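Local structure of glutamine aminotransferase class-II domain protein (Ruegeria pomeroyi, 3MDN) at residues 7-11 against 12-16; 133-136 against 137-140; 147-150 against 151-155. The protein probably acts as a class-II (Ntn-type) glutamine amidotransferase, a family whose members release ammonia from glutamine, although its own reaction and acceptor are not established. All coordinates share one frame; numbering follows the deposited sequence.

Interaction 1 (7-11 against 12-16); sequences AAYHG and TPIFL
The I14 side chain lies over one face of the Y9 ring, with its terminal methyl set almost exactly above the ring centre. CD1 of I14 stands 3.6 Å from the centroid of the Y9 ring and only 5° off the ring normal, a CH-pi contact in which the methyl is close to equidistant from most of the ring carbons. CG1 of I14 follows behind it, 3.7 Å from CE2 of Y9, so that the branch runs from the rim of the ring inward. CG1 reaches the face by taking the crowded position between backbone N and carbonyl carbon (chi1 58°), while CG2 turns toward the phenol end and comes to 3.7 Å from OH of Y9. The two side chains approach from opposite directions across a bend where the chain doubles back: strand 6-10 lies between strands 84-87 and 221-225 in an antiparallel sheet, the chain turns a corner at G11 and T12, and strand 13-15 pairs instead with strand 80-81. The edge of the same ring serves the corner itself. OH of Y9 donates to the backbone O of T12 at 2.7 Å, meeting a lone pair in the carbonyl plane with a C=O...donor angle of 142°. One tyrosine therefore joins both sides of the turn, its face to an apolar branch and its hydroxyl to the peptide at the bend, and the bond holds the hydroxyl end of the ring there. R219 touches both Y9 and I14, and F84 of strand 84-87 also packs on I14. OG1 of T12 is taken up by the backbone O of Q220.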
# COMPACT_ATOMS: atom_id res chain seq x y z
N ALA D 7 10.30 -19.88 -5.45
CA ALA D 7 9.97 -21.28 -5.18
C ALA D 7 8.69 -21.71 -5.89
O ALA D 7 7.73 -20.94 -5.99
CB ALA D 7 9.87 -21.54 -3.69
N ALA D 8 8.69 -22.95 -6.37
CA ALA D 8 7.53 -23.53 -7.05
C ALA D 8 7.21 -24.91 -6.50
O ALA D 8 8.09 -25.63 -6.02
CB ALA D 8 7.76 -23.58 -8.58
N TYR D 9 5.95 -25.31 -6.60
CA TYR D 9 5.52 -26.56 -6.03
C TYR D 9 4.53 -27.29 -6.94
O TYR D 9 3.66 -26.67 -7.54
CB TYR D 9 4.95 -26.34 -4.63
CG TYR D 9 4.47 -27.62 -3.98
CD1 TYR D 9 5.37 -28.48 -3.35
CD2 TYR D 9 3.11 -27.97 -3.98
CE1 TYR D 9 4.93 -29.69 -2.75
CE2 TYR D 9 2.67 -29.18 -3.39
CZ TYR D 9 3.61 -30.03 -2.78
OH TYR D 9 3.20 -31.18 -2.17
N HIS D 10 4.69 -28.61 -7.04
CA HIS D 10 3.78 -29.46 -7.81
C HIS D 10 3.62 -30.83 -7.09
O HIS D 10 4.60 -31.60 -6.96
CB HIS D 10 4.36 -29.62 -9.22
CG HIS D 10 3.46 -30.33 -10.19
ND1 HIS D 10 3.10 -31.65 -10.03
CD2 HIS D 10 2.90 -29.93 -11.35
CE1 HIS D 10 2.31 -32.02 -11.03
NE2 HIS D 10 2.16 -30.99 -11.84
N GLY D 11 2.42 -31.11 -6.58
CA GLY D 11 2.12 -32.36 -5.89
C GLY D 11 0.84 -32.31 -5.05
O GLY D 11 -0.09 -31.54 -5.35
N THR D 12 0.78 -33.13 -4.01
CA THR D 12 -0.34 -33.08 -3.06
C THR D 12 -0.50 -31.65 -2.48
O THR D 12 0.51 -31.06 -2.09
CB THR D 12 -0.10 -34.07 -1.91
OG1 THR D 12 0.01 -35.37 -2.48
CG2 THR D 12 -1.23 -34.07 -0.93
N PRO D 13 -1.74 -31.13 -2.40
CA PRO D 13 -1.87 -29.74 -1.95
C PRO D 13 -1.28 -29.47 -0.57
O PRO D 13 -1.52 -30.24 0.36
CB PRO D 13 -3.40 -29.47 -1.98
CG PRO D 13 -3.94 -30.46 -2.99
CD PRO D 13 -3.04 -31.70 -2.80
N ILE D 14 -0.52 -28.39 -0.46
CA ILE D 14 -0.03 -27.86 0.83
C ILE D 14 -0.42 -26.35 1.01
O ILE D 14 -0.76 -25.67 0.05
CB ILE D 14 1.51 -28.03 0.93
CG1 ILE D 14 2.20 -27.30 -0.24
CG2 ILE D 14 1.92 -29.55 0.90
CD1 ILE D 14 3.72 -27.31 -0.16
N PHE D 15 -0.38 -25.85 2.25
CA PHE D 15 -0.53 -24.44 2.48
C PHE D 15 0.62 -23.67 1.83
O PHE D 15 1.79 -24.08 1.92
CB PHE D 15 -0.59 -24.13 3.98
CG PHE D 15 -1.78 -24.74 4.69
CD1 PHE D 15 -3.03 -24.13 4.61
CD2 PHE D 15 -1.64 -25.91 5.44
CE1 PHE D 15 -4.14 -24.69 5.28
CE2 PHE D 15 -2.73 -26.48 6.09
CZ PHE D 15 -3.99 -25.86 6.02
N LEU D 16 0.31 -22.56 1.18
CA LEU D 16 1.33 -21.85 0.42
C LEU D 16 2.55 -21.58 1.32
O LEU D 16 3.69 -21.76 0.90
CB LEU D 16 0.80 -20.56 -0.20
CG LEU D 16 -0.52 -20.63 -1.00
CD1 LEU D 16 -0.84 -19.27 -1.63
CD2 LEU D 16 -0.54 -21.72 -2.07

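Interaction 2 (133-136 against 137-140); sequences DEFY and TYRK
F135 and Y138 meet where a short helical turn with few backbone bonds passes into loop, CD1 of F135 lying 3.9 Å from CE1 of Y138 and the side chains meeting at a slant. Two backbone bonds carry the chain through this bend. N of Y138 donates to O of F135 at 3.0 Å, and N of R139 donates to O of Y136 at 2.8 Å, the second closing a type I beta turn from Y136 to R139. The Y138 ring lies beside the first of these acceptors, CD1 of Y138 coming 3.3 Å from O of F135 at the ring edge, while CG2 of T137 sits over one face of that ring, toward its rim. A weak bond from NZ of K140 to O of T137 adds a further tie within the loop. The other polar ends look elsewhere: OE2 of E134 forms a salt bridge with R107, and the R139 guanidinium, carried away from the turn by a bend at chi2 (53°), is shared between salt bridges to D128 and E146 and the backbone O of T143. OH of Y136 bonds to D128 of the third subunit, whose R124 also donates to the backbone O of R139. The turn thus lies between helix 124-129 and helix 144-154, with F135, Y138 and R139 packed on the latter and the third subunit meeting Y136, K140 and the backbone of R139.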
# COMPACT_ATOMS: atom_id res chain seq x y z
N ASP D 133 0.06 -9.05 -31.44
CA ASP D 133 -1.13 -8.29 -31.11
C ASP D 133 -2.03 -9.05 -30.13
O ASP D 133 -2.60 -8.47 -29.22
CB ASP D 133 -1.96 -7.99 -32.38
CG ASP D 133 -1.20 -7.17 -33.43
OD1 ASP D 133 -1.70 -7.09 -34.57
OD2 ASP D 133 -0.13 -6.60 -33.14
N GLU D 134 -2.18 -10.35 -30.35
CA GLU D 134 -3.06 -11.19 -29.53
C GLU D 134 -2.72 -11.10 -28.03
O GLU D 134 -3.59 -11.20 -27.17
CB GLU D 134 -2.90 -12.66 -29.98
CG GLU D 134 -4.00 -13.61 -29.51
CD GLU D 134 -3.69 -15.08 -29.85
OE1 GLU D 134 -2.92 -15.35 -30.80
OE2 GLU D 134 -4.25 -15.96 -29.16
N PHE D 135 -1.44 -10.97 -27.71
CA PHE D 135 -1.03 -11.00 -26.32
C PHE D 135 -0.64 -9.63 -25.80
O PHE D 135 -0.34 -9.48 -24.61
CB PHE D 135 0.08 -12.06 -26.07
CG PHE D 135 -0.36 -13.47 -26.39
CD1 PHE D 135 -1.14 -14.18 -25.50
CD2 PHE D 135 -0.03 -14.05 -27.61
CE1 PHE D 135 -1.55 -15.49 -25.81
CE2 PHE D 135 -0.44 -15.33 -27.94
CZ PHE D 135 -1.20 -16.05 -27.04
N TYR D 136 -0.67 -8.63 -26.68
CA TYR D 136 -0.19 -7.30 -26.31
C TYR D 136 -1.02 -6.69 -25.17
O TYR D 136 -0.48 -5.99 -24.30
CB TYR D 136 -0.07 -6.36 -27.51
CG TYR D 136 0.84 -5.20 -27.20
CD1 TYR D 136 0.32 -4.01 -26.68
CD2 TYR D 136 2.21 -5.30 -27.40
CE1 TYR D 136 1.17 -2.95 -26.37
CE2 TYR D 136 3.06 -4.25 -27.09
CZ TYR D 136 2.54 -3.08 -26.58
OH TYR D 136 3.40 -2.03 -26.27
N THR D 137 -2.31 -6.96 -25.18
CA THR D 137 -3.18 -6.53 -24.11
C THR D 137 -2.69 -6.95 -22.69
O THR D 137 -3.00 -6.29 -21.71
CB THR D 137 -4.61 -7.04 -24.36
OG1 THR D 137 -5.47 -6.54 -23.34
CG2 THR D 137 -4.65 -8.58 -24.33
N TYR D 138 -1.95 -8.05 -22.59
CA TYR D 138 -1.39 -8.48 -21.31
C TYR D 138 -0.12 -7.70 -20.90
O TYR D 138 0.43 -7.94 -19.82
CB TYR D 138 -1.08 -9.99 -21.35
CG TYR D 138 -2.30 -10.82 -21.67
CD1 TYR D 138 -2.45 -11.44 -22.90
CD2 TYR D 138 -3.35 -10.95 -20.75
CE1 TYR D 138 -3.60 -12.19 -23.20
CE2 TYR D 138 -4.49 -11.69 -21.04
CZ TYR D 138 -4.60 -12.32 -22.26
OH TYR D 138 -5.74 -13.04 -22.56
N ARG D 139 0.38 -6.80 -21.75
CA ARG D 139 1.61 -6.09 -21.43
C ARG D 139 1.23 -4.91 -20.53
O ARG D 139 0.70 -3.93 -21.01
CB ARG D 139 2.34 -5.66 -22.72
CG ARG D 139 3.58 -4.73 -22.56
CD ARG D 139 4.61 -5.27 -21.60
NE ARG D 139 5.92 -4.67 -21.81
CZ ARG D 139 6.97 -4.81 -21.01
NH1 ARG D 139 6.86 -5.53 -19.88
NH2 ARG D 139 8.12 -4.23 -21.31
N LYS D 140 1.47 -5.05 -19.22
CA LYS D 140 0.98 -4.05 -18.23
C LYS D 140 2.08 -3.21 -17.61
O LYS D 140 1.83 -2.13 -17.14
CB LYS D 140 0.18 -4.74 -17.11
CG LYS D 140 -1.06 -5.49 -17.61
CD LYS D 140 -1.96 -4.50 -18.35
CE LYS D 140 -3.34 -5.08 -18.57
NZ LYS D 140 -4.16 -4.18 -19.43

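Interaction 3 (147-150 against 151-155); sequences VLFL and LALSE
Regular i-to-i+4 backbone bonds run from N of L151, A152, L153 and S154 back to O of V147, L148, F149 and L150, the first of them 2.7 Å between N of L151 and O of V147. One turn apart, V147 and L151 lie side by side and point the same way, CG1 of V147 3.7 Å from CG of L151. F149 and L153 cross instead: CD1 of L153 comes over one face of the F149 ring, 3.8 Å from the centroid and offset toward the rim, a CH-pi contact. All this belongs to the last turns of helix 144-154, buried here, where it packs on helix 161-179 through L148 and L151 and on strand 104-106 through F149 and L153. At its C-terminal end S154, with OG beside its own backbone N (chi1 -53°), turns its hydroxyl back to donate to O of L150 at 2.7 Å. That oxygen also accepts N of S154, the two donors arriving from opposite faces of the carbonyl plane. An alanine here would remove OG and is likely to leave O of L150 with the backbone donor alone and N of A132, which bonds to OG, without this acceptor.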
# COMPACT_ATOMS: atom_id res chain seq x y z
N VAL D 147 8.00 -9.18 -20.89
CA VAL D 147 8.26 -9.44 -22.31
C VAL D 147 8.58 -10.91 -22.62
O VAL D 147 7.95 -11.51 -23.50
CB VAL D 147 9.41 -8.56 -22.86
CG1 VAL D 147 9.51 -8.73 -24.40
CG2 VAL D 147 9.12 -7.13 -22.55
N LEU D 148 9.53 -11.50 -21.90
CA LEU D 148 9.91 -12.87 -22.16
C LEU D 148 8.65 -13.77 -22.14
O LEU D 148 8.47 -14.65 -22.99
CB LEU D 148 10.92 -13.33 -21.11
CG LEU D 148 12.16 -14.18 -21.43
CD1 LEU D 148 12.46 -15.07 -20.24
CD2 LEU D 148 12.07 -15.02 -22.71
N PHE D 149 7.79 -13.55 -21.16
CA PHE D 149 6.58 -14.37 -21.00
C PHE D 149 5.64 -14.17 -22.18
O PHE D 149 5.15 -15.11 -22.77
CB PHE D 149 5.86 -14.01 -19.71
CG PHE D 149 4.53 -14.71 -19.50
CD1 PHE D 149 4.37 -16.06 -19.75
CD2 PHE D 149 3.46 -14.00 -18.96
CE1 PHE D 149 3.14 -16.70 -19.48
CE2 PHE D 149 2.22 -14.61 -18.73
CZ PHE D 149 2.07 -15.96 -18.98
N LEU D 150 5.38 -12.92 -22.52
CA LEU D 150 4.40 -12.64 -23.60
C LEU D 150 4.95 -13.02 -24.98
O LEU D 150 4.18 -13.46 -25.85
CB LEU D 150 3.97 -11.19 -23.56
CG LEU D 150 3.32 -10.85 -22.22
CD1 LEU D 150 2.94 -9.40 -22.22
CD2 LEU D 150 2.09 -11.74 -21.92
N LEU D 151 6.25 -12.82 -25.16
CA LEU D 151 6.95 -13.33 -26.35
C LEU D 151 6.86 -14.85 -26.46
O LEU D 151 6.72 -15.39 -27.55
CB LEU D 151 8.43 -12.96 -26.34
CG LEU D 151 9.05 -11.62 -26.73
CD1 LEU D 151 10.40 -11.94 -27.40
CD2 LEU D 151 8.23 -10.82 -27.72
N ALA D 152 6.99 -15.56 -25.34
CA ALA D 152 6.85 -17.02 -25.38
C ALA D 152 5.42 -17.43 -25.74
O ALA D 152 5.23 -18.38 -26.52
CB ALA D 152 7.31 -17.65 -24.06
N LEU D 153 4.42 -16.75 -25.18
CA LEU D 153 3.03 -16.92 -25.65
C LEU D 153 2.92 -16.66 -27.15
O LEU D 153 2.39 -17.50 -27.89
CB LEU D 153 2.02 -16.07 -24.84
CG LEU D 153 1.76 -16.68 -23.45
CD1 LEU D 153 1.24 -15.68 -22.42
CD2 LEU D 153 0.86 -17.92 -23.52
N SER D 154 3.45 -15.52 -27.61
CA SER D 154 3.44 -15.17 -29.06
C SER D 154 4.07 -16.29 -29.91
O SER D 154 3.65 -16.52 -31.03
CB SER D 154 4.17 -13.85 -29.32
OG SER D 154 3.65 -12.82 -28.47
N GLU D 155 5.06 -16.98 -29.34
CA GLU D 155 5.76 -18.07 -30.02
C GLU D 155 5.13 -19.48 -29.84
O GLU D 155 5.75 -20.46 -30.19
CB GLU D 155 7.23 -18.12 -29.58
CG GLU D 155 8.13 -16.95 -30.04
CD GLU D 155 8.41 -16.97 -31.55
OE1 GLU D 155 8.26 -18.01 -32.19
OE2 GLU D 155 8.76 -15.92 -32.11

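In the fold
Along the chain the three contacts come in series, and each is local, made between residues a few positions apart. Interaction 1 marks the corner between strands 6-10 and 13-15, with its centre about 25 Å from that of interaction 3 and about 29 Å from that of interaction 2. Interactions 2 and 3 are neighbours, their centres about 10 Å apart, on helix 133-136 with the loop after it and on the next helix, 144-154. They touch directly: CA of R139 lies 3.7 Å from CD1 of L150. Helix 144-154 packs on the turn at 136-139, which meets another subunit, and on helix 161-179. Interaction 1 lies across the chain's centre from interaction 3, and there F15 meets R54 of the second subunit.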